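PDB 3HPD: hydroxyethylthiazole kinase from Pyrococcus horikoshii, which probably transfers phosphate from ATP, with magnesium as cofactor, to the hydroxyl of 4-methyl-5-(2-hydroxyethyl)thiazole, a step of thiamine diphosphate biosynthesis. Local coordinates for residues A[33-39]-A[199-204]; A[59-65]-A[88-94]. All blocks are in the same frame, centred on the assembly; numbering follows the deposited sequence.

Interaction 1: residues A[33-39]-A[199-204]; sequences ALLALGA and ALTGAF
Ala33 and Leu200 begin a helix-helix contact in the ribokinase-like alpha/beta fold, in which the end of helix 27-37 packs on helix 193-205 at a crossing angle of -41°, the two short axes approaching to 9.6 Å. The touching side chains are all apolar, and no hydrogen bond crosses between the segments. The carbonyl oxygen and methyl of Ala33 both face the CD2 branch of Leu200, which leans across the interface because its CG stands anti to the carbonyl carbon (chi1 -64°). Leu34 sends its CD2 methyl to 3.3 Å from Ala199 O, where it also rests on Ala203 CB, while CD1 turns to Ala199 CB. Strand 17-21 lies against the same leucine through Val18 and Asn20. One turn on, Leu37 extends with CG anti to the backbone N (chi1 -179°), and its CD2 is wedged among three residues, 3.7 Å from Leu200 CD2, 3.8 Å from Phe204 CE2 and a little farther from Ala203 CB. Helix 2-14 packs on Leu37 and Phe204 through Val11. Gly38, with positive phi, closes the first helix as the C-prime residue of a Schellman motif: Ala39 N donates to Leu34 O at 2.9 Å and Gly38 N weakly to Leu35 O. The chain thereby turns Ala39 back toward the second helix, where its CB meets Ala203 CB at 3.7 Å.

Interaction 2: residues A[59-65]-A[88-94]; sequences AVVINIG and PIVLDPV
Ile62 and Leu91 pack through their branches, CG2 of the first 3.9 Å from CD1 of the second, on one face of two neighbouring parallel strands joined by helix 69-85 in a beta-alpha-beta crossover. The isoleucine reaches both ways: its CG1 arm, anti to the carbonyl carbon, carries CD1 to Ile89 CG2, and helices 69-85 and 100-112 cover this face. On the other face Val61 and Val90 stand side by side, CG2 against CB. A regular parallel ladder joins the strands and grips Ile62 twice, its N donating almost straight (176°) to Val90 O at 2.8 Å and its O accepting from Asp92 N at 2.9 Å. Beyond this the pairing slackens, for Ile64 N reaches Asp92 O only weakly. Asn63 and Asp92 also lie alongside each other, amide and carboxylate planes 33° apart, but their polar ends have other partners: Asn63 OD1 accepts from Asn23 ND2 and, in the carbonyl plane, from Gly65 N at 2.9 Å, an Asx turn, while Asp92 OD2 forms a salt bridge with Lys118. Val94 CG2 presses on the same amide oxygen. With chi1 at 66°, Ile64 CG1 sits between N and carbonyl carbon and packs on Val94 O at 3.5 Å. Main-chain bonds thus hold the strands together, with apolar pairs on their faces, whereas polar groups at the C-terminal ends bind the following turn and a predicted ATP-binding lysine.

How the interactions relate
Helix 193-205 connects the two contacts: its Ala199, Leu200, Ala203 and Phe204 meet segment 33-39, while Thr201 and Gly202 bear on the strands of interaction 2. Gly202 CA lies 3.8 Å from Val61 CG2 and 3.9 Å from Val90 CG2, and Gly202 O meets Ala59 CB. Thr201 CG2 also touches Val90 CG2, so the paired valines form a floor for the helix. The centres of interactions 1 and 2 lie about 13 Å apart. Segments 59-65 and 88-94 fall within the chain loop closed by interaction 1. Both contacts adjoin predicted binding sites: between side chains, Leu34 is about 5 Å from Met43, predicted to bind substrate, and Asp92 about 3 Å from Lys118, predicted to bind ATP.

Interaction 1: residues A[33-39]-A[199-204]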
loop_
_atom_site.group_PDB
_atom_site.type_symbol
_atom_site.label_atom_id
_atom_site.label_comp_id
_atom_site.label_asym_id
_atom_site.label_seq_id
_atom_site.Cartn_x
_atom_site.Cartn_y
_atom_site.Cartn_z
ATOM N N ALA A 33 10.161 -5.106 -3.231
ATOM C CA ALA A 33 11.042 -5.277 -4.379
ATOM C C ALA A 33 12.475 -5.334 -3.848
ATOM O O ALA A 33 13.276 -6.170 -4.274
ATOM C CB ALA A 33 10.875 -4.116 -5.358
ATOM N N LEU A 34 12.796 -4.446 -2.910
ATOM C CA LEU A 34 14.131 -4.423 -2.324
ATOM C C LEU A 34 14.424 -5.712 -1.560
ATOM O O LEU A 34 15.513 -6.270 -1.678
ATOM C CB LEU A 34 14.288 -3.211 -1.395
ATOM C CG LEU A 34 14.634 -1.901 -2.110
ATOM C CD1 LEU A 34 14.370 -0.708 -1.203
ATOM C CD2 LEU A 34 16.095 -1.944 -2.540
ATOM N N LEU A 35 13.460 -6.190 -0.779
ATOM C CA LEU A 35 13.668 -7.427 -0.023
ATOM C C LEU A 35 13.876 -8.626 -0.953
ATOM O O LEU A 35 14.725 -9.476 -0.699
ATOM C CB LEU A 35 12.480 -7.700 0.908
ATOM C CG LEU A 35 12.358 -6.811 2.152
ATOM C CD1 LEU A 35 11.038 -7.113 2.850
ATOM C CD2 LEU A 35 13.531 -7.048 3.096
ATOM N N ALA A 36 13.102 -8.692 -2.031
ATOM C CA ALA A 36 13.229 -9.799 -2.975
ATOM C C ALA A 36 14.613 -9.805 -3.621
ATOM O O ALA A 36 15.211 -10.865 -3.812
ATOM C CB ALA A 36 12.147 -9.702 -4.054
ATOM N N LEU A 37 15.121 -8.621 -3.956
ATOM C CA LEU A 37 16.437 -8.508 -4.587
ATOM C C LEU A 37 17.556 -8.948 -3.645
ATOM O O LEU A 37 18.564 -9.507 -4.082
ATOM C CB LEU A 37 16.702 -7.064 -5.027
ATOM C CG LEU A 37 18.045 -6.828 -5.730
ATOM C CD1 LEU A 37 17.977 -7.377 -7.147
ATOM C CD2 LEU A 37 18.370 -5.342 -5.756
ATOM N N GLY A 38 17.380 -8.680 -2.355
ATOM C CA GLY A 38 18.394 -9.053 -1.382
ATOM C C GLY A 38 18.860 -7.890 -0.523
ATOM O O GLY A 38 19.820 -8.018 0.237
ATOM N N ALA A 39 18.196 -6.745 -0.644
ATOM C CA ALA A 39 18.561 -5.573 0.151
ATOM C C ALA A 39 17.547 -5.415 1.282
ATOM O O ALA A 39 16.627 -6.221 1.408
ATOM C CB ALA A 39 18.575 -4.322 -0.724
ATOM N N ALA A 199 14.111 2.363 -6.550
ATOM C CA ALA A 199 14.406 1.760 -5.251
ATOM C C ALA A 199 15.522 0.724 -5.372
ATOM O O ALA A 199 16.425 0.672 -4.533
ATOM C CB ALA A 199 13.146 1.112 -4.670
ATOM N N LEU A 200 15.464 -0.100 -6.414
ATOM C CA LEU A 200 16.488 -1.123 -6.628
ATOM C C LEU A 200 17.832 -0.465 -6.918
ATOM O O LEU A 200 18.880 -0.957 -6.497
ATOM C CB LEU A 200 16.099 -2.034 -7.797
ATOM C CG LEU A 200 14.826 -2.866 -7.603
ATOM C CD1 LEU A 200 14.509 -3.611 -8.886
ATOM C CD2 LEU A 200 15.010 -3.835 -6.447
ATOM N N THR A 201 17.795 0.645 -7.650
ATOM C CA THR A 201 19.011 1.379 -7.975
ATOM C C THR A 201 19.672 1.817 -6.671
ATOM O O THR A 201 20.899 1.868 -6.569
ATOM C CB THR A 201 18.699 2.616 -8.839
ATOM O OG1 THR A 201 18.190 2.189 -10.109
ATOM C CG2 THR A 201 19.955 3.453 -9.058
ATOM N N GLY A 202 18.852 2.131 -5.673
ATOM C CA GLY A 202 19.387 2.534 -4.384
ATOM C C GLY A 202 20.251 1.434 -3.793
ATOM O O GLY A 202 21.283 1.706 -3.172
ATOM N N ALA A 203 19.831 0.185 -3.977
ATOM C CA ALA A 203 20.592 -0.950 -3.466
ATOM C C ALA A 203 21.895 -1.118 -4.250
ATOM O O ALA A 203 22.956 -1.330 -3.665
ATOM C CB ALA A 203 19.759 -2.228 -3.552
ATOM N N PHE A 204 21.815 -1.017 -5.573
ATOM C CA PHE A 204 23.000 -1.167 -6.409
ATOM C C PHE A 204 24.016 -0.049 -6.213
ATOM O O PHE A 204 25.219 -0.299 -6.194
ATOM C CB PHE A 204 22.601 -1.235 -7.886
ATOM C CG PHE A 204 22.076 -2.576 -8.310
ATOM C CD1 PHE A 204 22.950 -3.633 -8.551
ATOM C CD2 PHE A 204 20.709 -2.787 -8.463
ATOM C CE1 PHE A 204 22.470 -4.887 -8.936
ATOM C CE2 PHE A 204 20.215 -4.036 -8.845
ATOM C CZ PHE A 204 21.098 -5.088 -9.085
#

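Interaction 2: residues A[59-65]-A[88-94]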
loop_
_atom_site.group_PDB
_atom_site.type_symbol
_atom_site.label_atom_id
_atom_site.label_comp_id
_atom_site.label_asym_id
_atom_site.label_seq_id
_atom_site.Cartn_x
_atom_site.Cartn_y
_atom_site.Cartn_z
ATOM N N ALA A 59 22.221 4.091 1.400
ATOM C CA ALA A 59 21.784 4.851 0.241
ATOM C C ALA A 59 20.418 5.450 0.545
ATOM O O ALA A 59 19.685 4.942 1.397
ATOM C CB ALA A 59 21.705 3.950 -0.986
ATOM N N VAL A 60 20.088 6.537 -0.142
ATOM C CA VAL A 60 18.809 7.205 0.056
ATOM C C VAL A 60 18.068 7.333 -1.270
ATOM O O VAL A 60 18.631 7.791 -2.260
ATOM C CB VAL A 60 19.006 8.624 0.656
ATOM C CG1 VAL A 60 17.659 9.314 0.828
ATOM C CG2 VAL A 60 19.725 8.526 1.998
ATOM N N VAL A 61 16.807 6.915 -1.283
ATOM C CA VAL A 61 15.975 7.003 -2.480
ATOM C C VAL A 61 14.847 7.995 -2.209
ATOM O O VAL A 61 14.091 7.840 -1.248
ATOM C CB VAL A 61 15.366 5.623 -2.847
ATOM C CG1 VAL A 61 14.377 5.766 -4.007
ATOM C CG2 VAL A 61 16.479 4.654 -3.228
ATOM N N ILE A 62 14.753 9.022 -3.051
ATOM C CA ILE A 62 13.722 10.045 -2.919
ATOM C C ILE A 62 12.755 9.925 -4.094
ATOM O O ILE A 62 13.166 9.926 -5.253
ATOM C CB ILE A 62 14.338 11.464 -2.905
ATOM C CG1 ILE A 62 15.247 11.619 -1.681
ATOM C CG2 ILE A 62 13.227 12.517 -2.876
ATOM C CD1 ILE A 62 16.053 12.907 -1.661
ATOM N N ASN A 63 11.469 9.815 -3.782
ATOM C CA ASN A 63 10.424 9.666 -4.790
ATOM C C ASN A 63 9.318 10.672 -4.461
ATOM O O ASN A 63 8.675 10.569 -3.419
ATOM C CB ASN A 63 9.888 8.230 -4.733
ATOM C CG ASN A 63 8.863 7.945 -5.803
ATOM O OD1 ASN A 63 7.933 8.720 -6.005
ATOM N ND2 ASN A 63 9.021 6.817 -6.489
ATOM N N ILE A 64 9.093 11.632 -5.354
ATOM C CA ILE A 64 8.097 12.686 -5.132
ATOM C C ILE A 64 6.680 12.400 -5.630
ATOM O O ILE A 64 5.871 13.321 -5.744
ATOM C CB ILE A 64 8.556 14.008 -5.787
ATOM C CG1 ILE A 64 8.585 13.852 -7.313
ATOM C CG2 ILE A 64 9.939 14.386 -5.279
ATOM C CD1 ILE A 64 8.948 15.132 -8.061
ATOM N N GLY A 65 6.381 11.133 -5.905
ATOM C CA GLY A 65 5.070 10.751 -6.417
ATOM C C GLY A 65 3.822 11.317 -5.754
ATOM O O GLY A 65 2.836 11.619 -6.434
ATOM N N PRO A 88 24.992 7.877 -1.126
ATOM C CA PRO A 88 24.430 8.093 -2.461
ATOM C C PRO A 88 22.924 8.341 -2.467
ATOM O O PRO A 88 22.177 7.723 -1.705
ATOM C CB PRO A 88 24.829 6.824 -3.214
ATOM C CG PRO A 88 24.874 5.791 -2.138
ATOM C CD PRO A 88 25.564 6.525 -1.009
ATOM N N ILE A 89 22.493 9.257 -3.330
ATOM C CA ILE A 89 21.085 9.617 -3.447
ATOM C C ILE A 89 20.515 9.300 -4.826
ATOM O O ILE A 89 21.126 9.619 -5.845
ATOM C CB ILE A 89 20.885 11.128 -3.202
ATOM C CG1 ILE A 89 21.422 11.507 -1.821
ATOM C CG2 ILE A 89 19.405 11.490 -3.324
ATOM C CD1 ILE A 89 21.576 12.991 -1.623
ATOM N N VAL A 90 19.342 8.670 -4.845
ATOM C CA VAL A 90 18.648 8.347 -6.089
ATOM C C VAL A 90 17.353 9.153 -6.090
ATOM O O VAL A 90 16.576 9.085 -5.135
ATOM C CB VAL A 90 18.269 6.850 -6.181
ATOM C CG1 VAL A 90 17.512 6.592 -7.482
ATOM C CG2 VAL A 90 19.519 5.982 -6.112
ATOM N N LEU A 91 17.124 9.923 -7.146
ATOM C CA LEU A 91 15.908 10.722 -7.239
ATOM C C LEU A 91 15.018 10.272 -8.387
ATOM O O LEU A 91 15.474 10.148 -9.517
ATOM C CB LEU A 91 16.246 12.205 -7.442
ATOM C CG LEU A 91 15.053 13.105 -7.793
ATOM C CD1 LEU A 91 14.093 13.187 -6.601
ATOM C CD2 LEU A 91 15.549 14.495 -8.174
ATOM N N ASP A 92 13.749 10.016 -8.086
ATOM C CA ASP A 92 12.788 9.640 -9.113
ATOM C C ASP A 92 11.791 10.793 -9.108
ATOM O O ASP A 92 10.932 10.876 -8.225
ATOM C CB ASP A 92 12.073 8.336 -8.762
ATOM C CG ASP A 92 11.270 7.794 -9.926
ATOM O OD1 ASP A 92 10.740 8.617 -10.706
ATOM O OD2 ASP A 92 11.162 6.557 -10.060
ATOM N N PRO A 93 11.897 11.700 -10.093
ATOM C CA PRO A 93 11.047 12.885 -10.256
ATOM C C PRO A 93 9.662 12.583 -10.808
ATOM O O PRO A 93 9.248 13.172 -11.810
ATOM C CB PRO A 93 11.863 13.743 -11.212
ATOM C CG PRO A 93 12.385 12.704 -12.166
ATOM C CD PRO A 93 12.827 11.572 -11.232
ATOM N N VAL A 94 8.946 11.677 -10.150
ATOM C CA VAL A 94 7.615 11.286 -10.596
ATOM C C VAL A 94 6.692 12.470 -10.865
ATOM O O VAL A 94 6.374 13.244 -9.964
ATOM C CB VAL A 94 6.929 10.359 -9.567
ATOM C CG1 VAL A 94 5.562 9.923 -10.083
ATOM C CG2 VAL A 94 7.807 9.142 -9.298
#